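Local coordinates for protein transcriptional regulator AefR (Pseudomonas syringae pv. tomato, PDB 3CDL) that probably binds DNA at cis-regulatory sites as a transcription factor of the TetR family, at residues G145-V150 with N193-W198; N48-K53 with F57-Q62; W169-V172 with L178-P181; R11-Q16 with A37-S42. All coordinates share one frame; numbering follows the deposited sequence.

Contact 1 (G145-V150 with N193-W198); sequences GRLKPV and NMFLGW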
loop_
_atom_site.group_PDB
_atom_site.type_symbol
_atom_site.label_atom_id
_atom_site.label_comp_id
_atom_site.label_asym_id
_atom_site.label_seq_id
_atom_site.Cartn_x
_atom_site.Cartn_y
_atom_site.Cartn_z
ATOM N N GLY B 145 26.325 -10.182 -15.469
ATOM C CA GLY B 145 26.557 -11.345 -14.621
ATOM C C GLY B 145 26.908 -11.010 -13.188
ATOM O O GLY B 145 27.681 -11.737 -12.562
ATOM N N ARG B 146 26.335 -9.916 -12.671
ATOM C CA ARG B 146 26.586 -9.469 -11.295
ATOM C C ARG B 146 25.392 -9.672 -10.390
ATOM O O ARG B 146 25.501 -9.609 -9.158
ATOM C CB ARG B 146 27.033 -8.011 -11.262
ATOM C CG ARG B 146 28.535 -7.858 -11.565
ATOM C CD ARG B 146 29.167 -6.789 -10.692
ATOM N NE ARG B 146 29.120 -5.486 -11.352
ATOM C CZ ARG B 146 29.492 -4.331 -10.799
ATOM N NH1 ARG B 146 29.410 -3.209 -11.519
ATOM N NH2 ARG B 146 29.932 -4.287 -9.538
ATOM N N LEU B 147 24.247 -9.903 -11.012
ATOM C CA LEU B 147 23.026 -10.188 -10.287
ATOM C C LEU B 147 22.486 -11.523 -10.746
ATOM O O LEU B 147 22.780 -11.981 -11.847
ATOM C CB LEU B 147 21.979 -9.099 -10.489
ATOM C CG LEU B 147 21.961 -7.831 -9.641
ATOM C CD1 LEU B 147 20.627 -7.164 -9.880
ATOM C CD2 LEU B 147 22.193 -8.084 -8.124
ATOM N N LYS B 148 21.714 -12.150 -9.874
ATOM C CA LYS B 148 21.262 -13.503 -10.086
ATOM C C LYS B 148 20.022 -13.474 -10.982
ATOM O O LYS B 148 19.251 -12.515 -10.938
ATOM C CB LYS B 148 21.097 -14.159 -8.702
ATOM C CG LYS B 148 19.881 -15.008 -8.399
ATOM C CD LYS B 148 19.901 -15.442 -6.909
ATOM C CE LYS B 148 21.337 -15.741 -6.377
ATOM N NZ LYS B 148 21.399 -15.823 -4.864
ATOM N N PRO B 149 19.860 -14.474 -11.859
ATOM C CA PRO B 149 18.674 -14.524 -12.724
ATOM C C PRO B 149 17.339 -14.496 -11.968
ATOM O O PRO B 149 17.077 -15.351 -11.126
ATOM C CB PRO B 149 18.834 -15.856 -13.453
ATOM C CG PRO B 149 19.815 -16.633 -12.623
ATOM C CD PRO B 149 20.760 -15.603 -12.122
ATOM N N VAL B 150 16.525 -13.489 -12.246
ATOM C CA VAL B 150 15.153 -13.417 -11.769
ATOM C C VAL B 150 14.469 -12.441 -12.722
ATOM O O VAL B 150 15.164 -11.711 -13.413
ATOM C CB VAL B 150 15.076 -12.968 -10.249
ATOM C CG1 VAL B 150 15.780 -11.624 -10.004
ATOM C CG2 VAL B 150 13.649 -12.943 -9.756
ATOM N N ASN B 193 21.245 -3.870 1.805
ATOM C CA ASN B 193 21.885 -5.044 2.406
ATOM C C ASN B 193 21.074 -6.306 2.188
ATOM O O ASN B 193 21.612 -7.358 1.859
ATOM C CB ASN B 193 22.103 -4.824 3.904
ATOM C CG ASN B 193 23.342 -3.988 4.197
ATOM O OD1 ASN B 193 24.361 -4.125 3.529
ATOM N ND2 ASN B 193 23.254 -3.117 5.206
HETATM N N MSE B 194 19.773 -6.195 2.373
HETATM C CA MSE B 194 18.901 -7.328 2.179
HETATM C C MSE B 194 18.881 -7.704 0.704
HETATM O O MSE B 194 19.032 -8.868 0.361
HETATM C CB MSE B 194 17.494 -7.009 2.668
HETATM C CG MSE B 194 16.531 -8.148 2.453
HETATM SE SE MSE B 194 15.032 -8.033 3.633
HETATM C CE MSE B 194 15.845 -6.814 4.934
ATOM N N PHE B 195 18.714 -6.698 -0.151
ATOM C CA PHE B 195 18.566 -6.934 -1.579
ATOM C C PHE B 195 19.835 -7.572 -2.122
ATOM O O PHE B 195 19.803 -8.678 -2.673
ATOM C CB PHE B 195 18.187 -5.656 -2.368
ATOM C CG PHE B 195 17.890 -5.929 -3.833
ATOM C CD1 PHE B 195 16.615 -6.363 -4.234
ATOM C CD2 PHE B 195 18.897 -5.834 -4.796
ATOM C CE1 PHE B 195 16.350 -6.662 -5.572
ATOM C CE2 PHE B 195 18.640 -6.139 -6.140
ATOM C CZ PHE B 195 17.364 -6.545 -6.531
ATOM N N LEU B 196 20.958 -6.888 -1.931
ATOM C CA LEU B 196 22.196 -7.362 -2.540
ATOM C C LEU B 196 22.666 -8.654 -1.914
ATOM O O LEU B 196 23.213 -9.521 -2.618
ATOM C CB LEU B 196 23.297 -6.294 -2.506
ATOM C CG LEU B 196 23.209 -5.346 -3.696
ATOM C CD1 LEU B 196 24.359 -4.386 -3.674
ATOM C CD2 LEU B 196 23.201 -6.140 -4.998
ATOM N N GLY B 197 22.424 -8.771 -0.596
ATOM C CA GLY B 197 22.631 -10.004 0.160
ATOM C C GLY B 197 22.152 -11.233 -0.597
ATOM O O GLY B 197 22.883 -12.225 -0.710
ATOM N N TRP B 198 20.928 -11.160 -1.133
ATOM C CA TRP B 198 20.296 -12.295 -1.818
ATOM C C TRP B 198 20.613 -12.366 -3.303
ATOM O O TRP B 198 20.887 -13.434 -3.827
ATOM C CB TRP B 198 18.769 -12.313 -1.590
ATOM C CG TRP B 198 18.093 -13.416 -2.362
ATOM C CD1 TRP B 198 17.249 -13.263 -3.415
ATOM C CD2 TRP B 198 18.240 -14.838 -2.171
ATOM N NE1 TRP B 198 16.849 -14.491 -3.895
ATOM C CE2 TRP B 198 17.443 -15.476 -3.150
ATOM C CE3 TRP B 198 18.978 -15.634 -1.278
ATOM C CZ2 TRP B 198 17.351 -16.880 -3.257
ATOM C CZ3 TRP B 198 18.887 -17.034 -1.387
ATOM C CH2 TRP B 198 18.074 -17.635 -2.367
#
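K148 lays its ammonium over one face of the W198 indole, with NZ 4.2 Å from the centroid of the six-membered ring and only 6° off the ring normal. The same NZ gives a hydrogen bond of 2.7 Å to the backbone O of W198, approached nearly along the line of the carbonyl. One ammonium group thus serves a carbonyl and the aromatic face of a single residue, a pairing that should fix the lysine tip well; a bend at chi3 (-36°) in an otherwise drawn-out tail brings it there. The other half of the contact is apolar. L147 has CG anti to its carbonyl carbon (chi1 -85°), and its two methyls part: CD2 meets L196 CD2 at 3.8 Å, the two leucines crossing at about a right angle, while CD1 comes to the edge of the F195 ring, 4.4 Å from CE2. I138 and A141 of helix 133-143 touch L147 as well, and L86 of helix 82-97 touches both F195 and L196. W198 and F195 also pack on N193 and M194 of the second subunit, respectively. G145, at the start of the loop segment, closes helix 133-143 with positive phi in a Schellman motif. The arrangement is that of an interhelical loop laid against the last helix of an all-helical bundle, here the C-terminal domain of a TetR-family regulator, close to its subunit interface.

Contact 2 (N48-K53 with F57-Q62); sequences NHFPSK and FAEMLQ
F50 turns a ring edge to E59, and this is where side chains of the two segments pack closely: CE1 lies 3.7 Å from E59 CG and 3.8 Å from E59 CB, with the glutamate CG in the plane of the ring. The aliphatic part of the glutamate does the touching. The two side chains cross at about a right angle, yet ring and carboxylate planes are only 11° apart. A bend at chi2 (-69°) carries the acid group away from the line of the CB-CG stem. Around the buried ring, R11 and V15 of helix 9-24 and L56 of helix 53-64 add further contacts. A second close join is purely backbone: F57 N donates to K53 O at 2.6 Å, a nearly straight i to i+4 bond in the first turn of helix 53-64, whose N-cap is S52. From this bond the two side chains diverge, and the contact loosens. K53, partly exposed, runs to the carbonyls of F27 and T30 and the F27 ring; F57 enters a buried site against helices 100-114 and 117-125, where R119 makes a cation-pi contact with it. E59, also partly exposed, forms a salt bridge from OE1 to R63. The chemistry therefore implies a division of labour within E59: its methylenes pack against the edge of a buried ring, while its carboxylate, probably ionised, is paired with R63 one turn further along the same helix.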
loop_
_atom_site.group_PDB
_atom_site.type_symbol
_atom_site.label_atom_id
_atom_site.label_comp_id
_atom_site.label_asym_id
_atom_site.label_seq_id
_atom_site.Cartn_x
_atom_site.Cartn_y
_atom_site.Cartn_z
ATOM N N ASN B 48 -9.202 24.949 -20.923
ATOM C CA ASN B 48 -8.080 25.081 -21.846
ATOM C C ASN B 48 -6.983 24.074 -21.522
ATOM O O ASN B 48 -6.550 23.313 -22.386
ATOM C CB ASN B 48 -7.507 26.505 -21.800
ATOM C CG ASN B 48 -8.453 27.555 -22.390
ATOM O OD1 ASN B 48 -9.247 27.275 -23.302
ATOM N ND2 ASN B 48 -8.351 28.784 -21.878
ATOM N N HIS B 49 -6.547 24.060 -20.268
ATOM C CA HIS B 49 -5.525 23.117 -19.831
ATOM C C HIS B 49 -6.034 21.680 -19.752
ATOM O O HIS B 49 -5.387 20.767 -20.263
ATOM C CB HIS B 49 -4.879 23.578 -18.525
ATOM C CG HIS B 49 -3.870 24.677 -18.718
ATOM N ND1 HIS B 49 -3.718 25.718 -17.827
ATOM C CD2 HIS B 49 -2.974 24.902 -19.714
ATOM C CE1 HIS B 49 -2.768 26.534 -18.261
ATOM N NE2 HIS B 49 -2.304 26.063 -19.405
ATOM N N PHE B 50 -7.206 21.486 -19.145
ATOM C CA PHE B 50 -7.811 20.160 -19.005
ATOM C C PHE B 50 -9.266 20.192 -19.410
ATOM O O PHE B 50 -10.089 20.761 -18.682
ATOM C CB PHE B 50 -7.705 19.673 -17.563
ATOM C CG PHE B 50 -6.315 19.739 -17.009
ATOM C CD1 PHE B 50 -5.408 18.699 -17.243
ATOM C CD2 PHE B 50 -5.901 20.846 -16.273
ATOM C CE1 PHE B 50 -4.113 18.749 -16.741
ATOM C CE2 PHE B 50 -4.609 20.911 -15.769
ATOM C CZ PHE B 50 -3.710 19.860 -16.007
ATOM N N PRO B 51 -9.600 19.570 -20.559
ATOM C CA PRO B 51 -10.975 19.572 -21.083
ATOM C C PRO B 51 -11.973 18.756 -20.246
ATOM O O PRO B 51 -13.170 18.829 -20.487
ATOM C CB PRO B 51 -10.826 18.964 -22.492
ATOM C CG PRO B 51 -9.365 18.936 -22.769
ATOM C CD PRO B 51 -8.692 18.821 -21.442
ATOM N N SER B 52 -11.474 17.998 -19.272
ATOM C CA SER B 52 -12.319 17.177 -18.396
ATOM C C SER B 52 -11.520 16.632 -17.220
ATOM O O SER B 52 -10.294 16.573 -17.275
ATOM C CB SER B 52 -12.953 16.018 -19.165
ATOM O OG SER B 52 -11.966 15.174 -19.712
ATOM N N LYS B 53 -12.230 16.232 -16.168
ATOM C CA LYS B 53 -11.636 15.532 -15.013
ATOM C C LYS B 53 -10.824 14.258 -15.366
ATOM O O LYS B 53 -9.766 14.025 -14.771
ATOM C CB LYS B 53 -12.710 15.216 -13.968
ATOM C CG LYS B 53 -13.425 16.451 -13.424
ATOM C CD LYS B 53 -14.701 16.082 -12.668
ATOM C CE LYS B 53 -14.395 15.206 -11.477
ATOM N NZ LYS B 53 -15.591 15.012 -10.631
ATOM N N PHE B 57 -7.244 13.855 -14.240
ATOM C CA PHE B 57 -6.851 12.625 -13.568
ATOM C C PHE B 57 -5.716 11.920 -14.309
ATOM O O PHE B 57 -4.811 11.374 -13.675
ATOM C CB PHE B 57 -8.039 11.675 -13.412
ATOM C CG PHE B 57 -7.706 10.423 -12.653
ATOM C CD1 PHE B 57 -7.632 10.440 -11.263
ATOM C CD2 PHE B 57 -7.454 9.241 -13.323
ATOM C CE1 PHE B 57 -7.319 9.326 -10.569
ATOM C CE2 PHE B 57 -7.130 8.103 -12.634
ATOM C CZ PHE B 57 -7.054 8.143 -11.246
ATOM N N ALA B 58 -5.770 11.937 -15.643
ATOM C CA ALA B 58 -4.731 11.337 -16.485
ATOM C C ALA B 58 -3.373 11.948 -16.186
ATOM O O ALA B 58 -2.381 11.238 -16.121
ATOM C CB ALA B 58 -5.060 11.496 -17.956
ATOM N N GLU B 59 -3.357 13.264 -15.975
ATOM C CA GLU B 59 -2.136 14.017 -15.753
ATOM C C GLU B 59 -1.558 13.733 -14.378
ATOM O O GLU B 59 -0.362 13.521 -14.234
ATOM C CB GLU B 59 -2.402 15.514 -15.891
ATOM C CG GLU B 59 -1.370 16.268 -16.739
ATOM C CD GLU B 59 -0.010 16.365 -16.100
ATOM O OE1 GLU B 59 0.346 17.452 -15.597
ATOM O OE2 GLU B 59 0.716 15.356 -16.109
HETATM N N MSE B 60 -2.426 13.732 -13.371
HETATM C CA MSE B 60 -2.056 13.359 -12.013
HETATM C C MSE B 60 -1.456 11.957 -11.911
HETATM O O MSE B 60 -0.497 11.742 -11.173
HETATM C CB MSE B 60 -3.281 13.435 -11.121
HETATM C CG MSE B 60 -3.453 14.758 -10.446
HETATM SE SE MSE B 60 -5.210 14.940 -9.651
HETATM C CE MSE B 60 -5.511 13.192 -8.867
ATOM N N LEU B 61 -2.039 11.008 -12.638
ATOM C CA LEU B 61 -1.528 9.647 -12.690
ATOM C C LEU B 61 -0.099 9.635 -13.247
ATOM O O LEU B 61 0.831 9.205 -12.556
ATOM C CB LEU B 61 -2.463 8.773 -13.529
ATOM C CG LEU B 61 -2.609 7.288 -13.217
ATOM C CD1 LEU B 61 -3.075 7.059 -11.775
ATOM C CD2 LEU B 61 -3.567 6.628 -14.211
ATOM N N GLN B 62 0.071 10.134 -14.477
ATOM C CA GLN B 62 1.390 10.250 -15.117
ATOM C C GLN B 62 2.439 10.736 -14.127
ATOM O O GLN B 62 3.526 10.181 -14.051
ATOM C CB GLN B 62 1.362 11.203 -16.326
ATOM C CG GLN B 62 0.270 10.956 -17.394
ATOM C CD GLN B 62 0.439 9.658 -18.188
ATOM O OE1 GLN B 62 0.852 9.677 -19.354
ATOM N NE2 GLN B 62 0.104 8.526 -17.562
#

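Contact 3 (W169-V172 with L178-P181); sequences WPQV and LLTP
Q171 reaches from helix 169-174 toward the two leucines that follow one another in the loop, and each part of its side chain meets a different one. Its CG, in the aliphatic stem, faces L178, whose CD1 approaches to 4.3 Å. Its amide end extends to L179, with NE2 4.4 Å from CD2. The contact is accordingly a loose van der Waals one, a glutamine stem and amide set against two branched apolar ends. The leucines arrive differently: the CB of L178 starts out away from the helix and only the tip of the side chain returns toward it, whereas L179 brings one methyl, CD2, up to the nitrogen end of the amide. A turn at chi2 (78°) bends the amide off the line of the stem, toward L179. Its NE2 is employed by the backbone, giving hydrogen bonds to A177 O, just before L178, and to F166 O at the end of helix 152-167. Two carbonyls thus hold a buried amide in place and tie the loop to two helices. L103 of helix 100-114 touches both Q171 and L178, and F166 and A167 border L179. From the same short helix, W169 stacks on W169 of the second subunit. Beyond the leucines T180 is the N-cap of helix 181-199, which makes this a short interhelical loop joining helix 169-174 to helix 181-199 in the all-helical C-terminal domain of the TetR fold.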
loop_
_atom_site.group_PDB
_atom_site.type_symbol
_atom_site.label_atom_id
_atom_site.label_comp_id
_atom_site.label_asym_id
_atom_site.label_seq_id
_atom_site.Cartn_x
_atom_site.Cartn_y
_atom_site.Cartn_z
ATOM N N TRP B 169 3.356 3.947 1.882
ATOM C CA TRP B 169 2.094 3.504 2.472
ATOM C C TRP B 169 1.699 4.085 3.846
ATOM O O TRP B 169 0.589 4.563 3.981
ATOM C CB TRP B 169 2.003 1.985 2.463
ATOM C CG TRP B 169 2.052 1.451 1.050
ATOM C CD1 TRP B 169 3.022 0.652 0.503
ATOM C CD2 TRP B 169 1.096 1.688 0.016
ATOM N NE1 TRP B 169 2.721 0.364 -0.825
ATOM C CE2 TRP B 169 1.548 0.995 -1.148
ATOM C CE3 TRP B 169 -0.087 2.435 -0.057
ATOM C CZ2 TRP B 169 0.836 1.012 -2.362
ATOM C CZ3 TRP B 169 -0.797 2.458 -1.276
ATOM C CH2 TRP B 169 -0.334 1.743 -2.402
ATOM N N PRO B 170 2.573 4.028 4.880
ATOM C CA PRO B 170 2.149 4.706 6.111
ATOM C C PRO B 170 1.685 6.141 5.913
ATOM O O PRO B 170 0.724 6.572 6.547
ATOM C CB PRO B 170 3.408 4.647 6.988
ATOM C CG PRO B 170 4.019 3.336 6.612
ATOM C CD PRO B 170 3.867 3.336 5.080
ATOM N N GLN B 171 2.350 6.864 5.021
ATOM C CA GLN B 171 2.053 8.270 4.841
ATOM C C GLN B 171 0.756 8.473 4.036
ATOM O O GLN B 171 -0.048 9.381 4.323
ATOM C CB GLN B 171 3.236 8.984 4.172
ATOM C CG GLN B 171 4.452 9.150 5.067
ATOM C CD GLN B 171 5.276 7.864 5.214
ATOM O OE1 GLN B 171 5.094 6.923 4.467
ATOM N NE2 GLN B 171 6.177 7.836 6.193
ATOM N N VAL B 172 0.563 7.605 3.046
ATOM C CA VAL B 172 -0.569 7.688 2.146
ATOM C C VAL B 172 -1.807 7.169 2.865
ATOM O O VAL B 172 -2.893 7.700 2.701
ATOM C CB VAL B 172 -0.302 6.901 0.807
ATOM C CG1 VAL B 172 -1.595 6.484 0.117
ATOM C CG2 VAL B 172 0.572 7.699 -0.135
ATOM N N LEU B 178 6.688 12.169 7.706
ATOM C CA LEU B 178 7.819 11.860 6.843
ATOM C C LEU B 178 8.864 11.103 7.681
ATOM O O LEU B 178 8.872 11.213 8.912
ATOM C CB LEU B 178 8.398 13.148 6.249
ATOM C CG LEU B 178 7.774 13.695 4.943
ATOM C CD1 LEU B 178 6.504 12.940 4.520
ATOM C CD2 LEU B 178 7.532 15.216 4.961
ATOM N N LEU B 179 9.720 10.307 7.046
ATOM C CA LEU B 179 10.861 9.758 7.782
ATOM C C LEU B 179 11.899 10.840 8.024
ATOM O O LEU B 179 12.184 11.636 7.127
ATOM C CB LEU B 179 11.500 8.586 7.046
ATOM C CG LEU B 179 10.577 7.403 6.724
ATOM C CD1 LEU B 179 11.307 6.361 5.891
ATOM C CD2 LEU B 179 10.028 6.802 8.021
ATOM N N THR B 180 12.443 10.871 9.244
ATOM C CA THR B 180 13.649 11.637 9.535
ATOM C C THR B 180 14.776 11.074 8.659
ATOM O O THR B 180 14.644 9.968 8.124
ATOM C CB THR B 180 14.045 11.559 11.032
ATOM O OG1 THR B 180 14.485 10.232 11.334
ATOM C CG2 THR B 180 12.873 11.942 11.947
ATOM N N PRO B 181 15.860 11.847 8.461
ATOM C CA PRO B 181 17.023 11.366 7.689
ATOM C C PRO B 181 17.672 10.082 8.247
ATOM O O PRO B 181 18.035 9.181 7.463
ATOM C CB PRO B 181 18.001 12.545 7.756
ATOM C CG PRO B 181 17.130 13.743 8.038
ATOM C CD PRO B 181 16.037 13.239 8.918
#

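Contact 4 (R11-Q16 with A37-S42); sequences RESIVQ and ARAEVS
The predicted helix-turn-helix of the TetR-type DNA-binding domain rests here on the helix that precedes it, helix 9-24, at the point where helix 32-39 gives way to the turn. A39 and I14 form the centre of the contact, their CA atoms 5.3 Å apart. The single methyl of A39 points toward helix 9-24 and lies 4.2 Å from I14 CA and 4.3 Å from I14 CG1, so it rests on the backbone of the isoleucine as much as on its side chain. So small a group lets the two chains come close. One residue back along the helix, S13 points toward the same alanine: its OG, anti to the backbone N (chi1 -166°), stands 3.7 Å from A39 O, a polar approach too long to count as a bond, and 4.5 Å from A39 CB. I14 is buried and also meets I35 of helix 32-39 and H49 of helix 43-49, joining both helices of the motif to helix 9-24. A17, a turn further along, touches A39 too, and R38 forms a salt bridge with D24. After A39 the chain breaks from helical form at E40, with positive phi, and S42 caps helix 43-49 through a bond from T45 N to its OG. Two helices joined by a tight turn and braced by a preceding one are the three-helix DNA-binding domain characteristic of TetR-family regulators.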
loop_
_atom_site.group_PDB
_atom_site.type_symbol
_atom_site.label_atom_id
_atom_site.label_comp_id
_atom_site.label_asym_id
_atom_site.label_seq_id
_atom_site.Cartn_x
_atom_site.Cartn_y
_atom_site.Cartn_z
ATOM N N ARG B 11 -0.580 25.858 -14.971
ATOM C CA ARG B 11 -0.998 24.458 -14.974
ATOM C C ARG B 11 -0.907 23.920 -13.556
ATOM O O ARG B 11 -1.856 23.300 -13.059
ATOM C CB ARG B 11 -0.150 23.601 -15.928
ATOM C CG ARG B 11 -0.887 23.142 -17.191
ATOM C CD ARG B 11 -0.474 21.738 -17.668
ATOM N NE ARG B 11 -1.489 21.154 -18.561
ATOM C CZ ARG B 11 -1.517 19.887 -18.976
ATOM N NH1 ARG B 11 -0.580 19.026 -18.591
ATOM N NH2 ARG B 11 -2.493 19.473 -19.781
ATOM N N GLU B 12 0.230 24.189 -12.909
ATOM C CA GLU B 12 0.488 23.731 -11.546
ATOM C C GLU B 12 -0.547 24.286 -10.592
ATOM O O GLU B 12 -1.045 23.565 -9.729
ATOM C CB GLU B 12 1.898 24.112 -11.073
ATOM C CG GLU B 12 3.056 23.506 -11.881
ATOM C CD GLU B 12 3.181 21.984 -11.756
ATOM O OE1 GLU B 12 4.108 21.426 -12.389
ATOM O OE2 GLU B 12 2.373 21.348 -11.036
ATOM N N SER B 13 -0.875 25.562 -10.769
ATOM C CA SER B 13 -1.934 26.223 -10.018
ATOM C C SER B 13 -3.221 25.386 -10.032
ATOM O O SER B 13 -3.772 25.057 -8.981
ATOM C CB SER B 13 -2.179 27.620 -10.605
ATOM O OG SER B 13 -2.950 28.444 -9.750
ATOM N N ILE B 14 -3.678 25.025 -11.228
ATOM C CA ILE B 14 -4.919 24.255 -11.400
ATOM C C ILE B 14 -4.806 22.817 -10.852
ATOM O O ILE B 14 -5.726 22.321 -10.184
ATOM C CB ILE B 14 -5.353 24.224 -12.888
ATOM C CG1 ILE B 14 -5.519 25.648 -13.434
ATOM C CG2 ILE B 14 -6.623 23.403 -13.061
ATOM C CD1 ILE B 14 -5.438 25.751 -14.948
ATOM N N VAL B 15 -3.688 22.153 -11.148
ATOM C CA VAL B 15 -3.399 20.825 -10.600
ATOM C C VAL B 15 -3.461 20.870 -9.072
ATOM O O VAL B 15 -4.109 20.016 -8.465
ATOM C CB VAL B 15 -2.018 20.293 -11.060
ATOM C CG1 VAL B 15 -1.633 19.043 -10.296
ATOM C CG2 VAL B 15 -2.015 20.021 -12.560
ATOM N N GLN B 16 -2.805 21.879 -8.477
ATOM C CA GLN B 16 -2.756 22.081 -7.018
ATOM C C GLN B 16 -4.132 22.196 -6.383
ATOM O O GLN B 16 -4.434 21.526 -5.386
ATOM C CB GLN B 16 -1.949 23.326 -6.663
ATOM C CG GLN B 16 -0.718 23.052 -5.870
ATOM C CD GLN B 16 0.244 22.160 -6.609
ATOM O OE1 GLN B 16 0.071 20.930 -6.666
ATOM N NE2 GLN B 16 1.283 22.769 -7.175
ATOM N N ALA B 37 -12.679 28.083 -8.933
ATOM C CA ALA B 37 -12.917 28.938 -7.777
ATOM C C ALA B 37 -11.723 29.028 -6.839
ATOM O O ALA B 37 -11.510 30.072 -6.210
ATOM C CB ALA B 37 -14.113 28.445 -7.007
ATOM N N ARG B 38 -10.956 27.942 -6.733
ATOM C CA ARG B 38 -9.837 27.918 -5.798
ATOM C C ARG B 38 -8.470 27.983 -6.473
ATOM O O ARG B 38 -7.475 28.295 -5.828
ATOM C CB ARG B 38 -9.951 26.738 -4.812
ATOM C CG ARG B 38 -8.850 25.691 -4.860
ATOM C CD ARG B 38 -9.013 24.702 -3.726
ATOM N NE ARG B 38 -8.157 25.001 -2.582
ATOM C CZ ARG B 38 -8.174 24.325 -1.433
ATOM N NH1 ARG B 38 -9.026 23.324 -1.251
ATOM N NH2 ARG B 38 -7.338 24.654 -0.457
ATOM N N ALA B 39 -8.419 27.702 -7.770
ATOM C CA ALA B 39 -7.232 28.032 -8.540
ATOM C C ALA B 39 -7.188 29.549 -8.658
ATOM O O ALA B 39 -6.154 30.117 -9.014
ATOM C CB ALA B 39 -7.274 27.379 -9.909
ATOM N N GLU B 40 -8.320 30.177 -8.313
ATOM C CA GLU B 40 -8.616 31.608 -8.539
ATOM C C GLU B 40 -8.487 31.974 -10.025
ATOM O O GLU B 40 -7.877 32.979 -10.404
ATOM C CB GLU B 40 -7.813 32.521 -7.594
ATOM C CG GLU B 40 -8.166 32.293 -6.110
ATOM C CD GLU B 40 -7.540 33.406 -5.191
ATOM O OE1 GLU B 40 -6.698 33.012 -4.270
ATOM O OE2 GLU B 40 -7.887 34.661 -5.375
ATOM N N VAL B 41 -9.112 31.132 -10.849
ATOM C CA VAL B 41 -8.994 31.180 -12.307
ATOM C C VAL B 41 -10.401 31.121 -12.956
ATOM O O VAL B 41 -11.408 30.844 -12.263
ATOM C CB VAL B 41 -8.055 30.025 -12.784
ATOM C CG1 VAL B 41 -8.831 28.732 -12.961
ATOM C CG2 VAL B 41 -7.314 30.398 -14.043
ATOM N N SER B 42 -10.478 31.410 -14.266
ATOM C CA SER B 42 -11.783 31.397 -14.952
ATOM C C SER B 42 -12.097 29.966 -15.413
ATOM O O SER B 42 -11.189 29.273 -15.926
ATOM C CB SER B 42 -11.804 32.387 -16.153
ATOM O OG SER B 42 -10.954 31.939 -17.271
#

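The four contacts divide between the two parts of a TetR-type chain. Contacts 4 and 2 come first in sequence, with centres 13 Å apart in the N-terminal DNA-binding region. They touch directly: R11 NH2 lies 3.2 Å from H49 O, a probable hydrogen bond, so helix 9-24 links both. Contacts 3 and 1 belong to the C-terminal domain; contact 3 is nested within the loop closed by contact 1, and their centres are 26 Å apart, near opposite ends of helix 181-199. Both reach the second subunit. Contacts 1 and 2 lie on opposite sides of the chain's centre, 39 Å between centres, which sets the predicted DNA-binding motif well apart from this portion of the dimer interface.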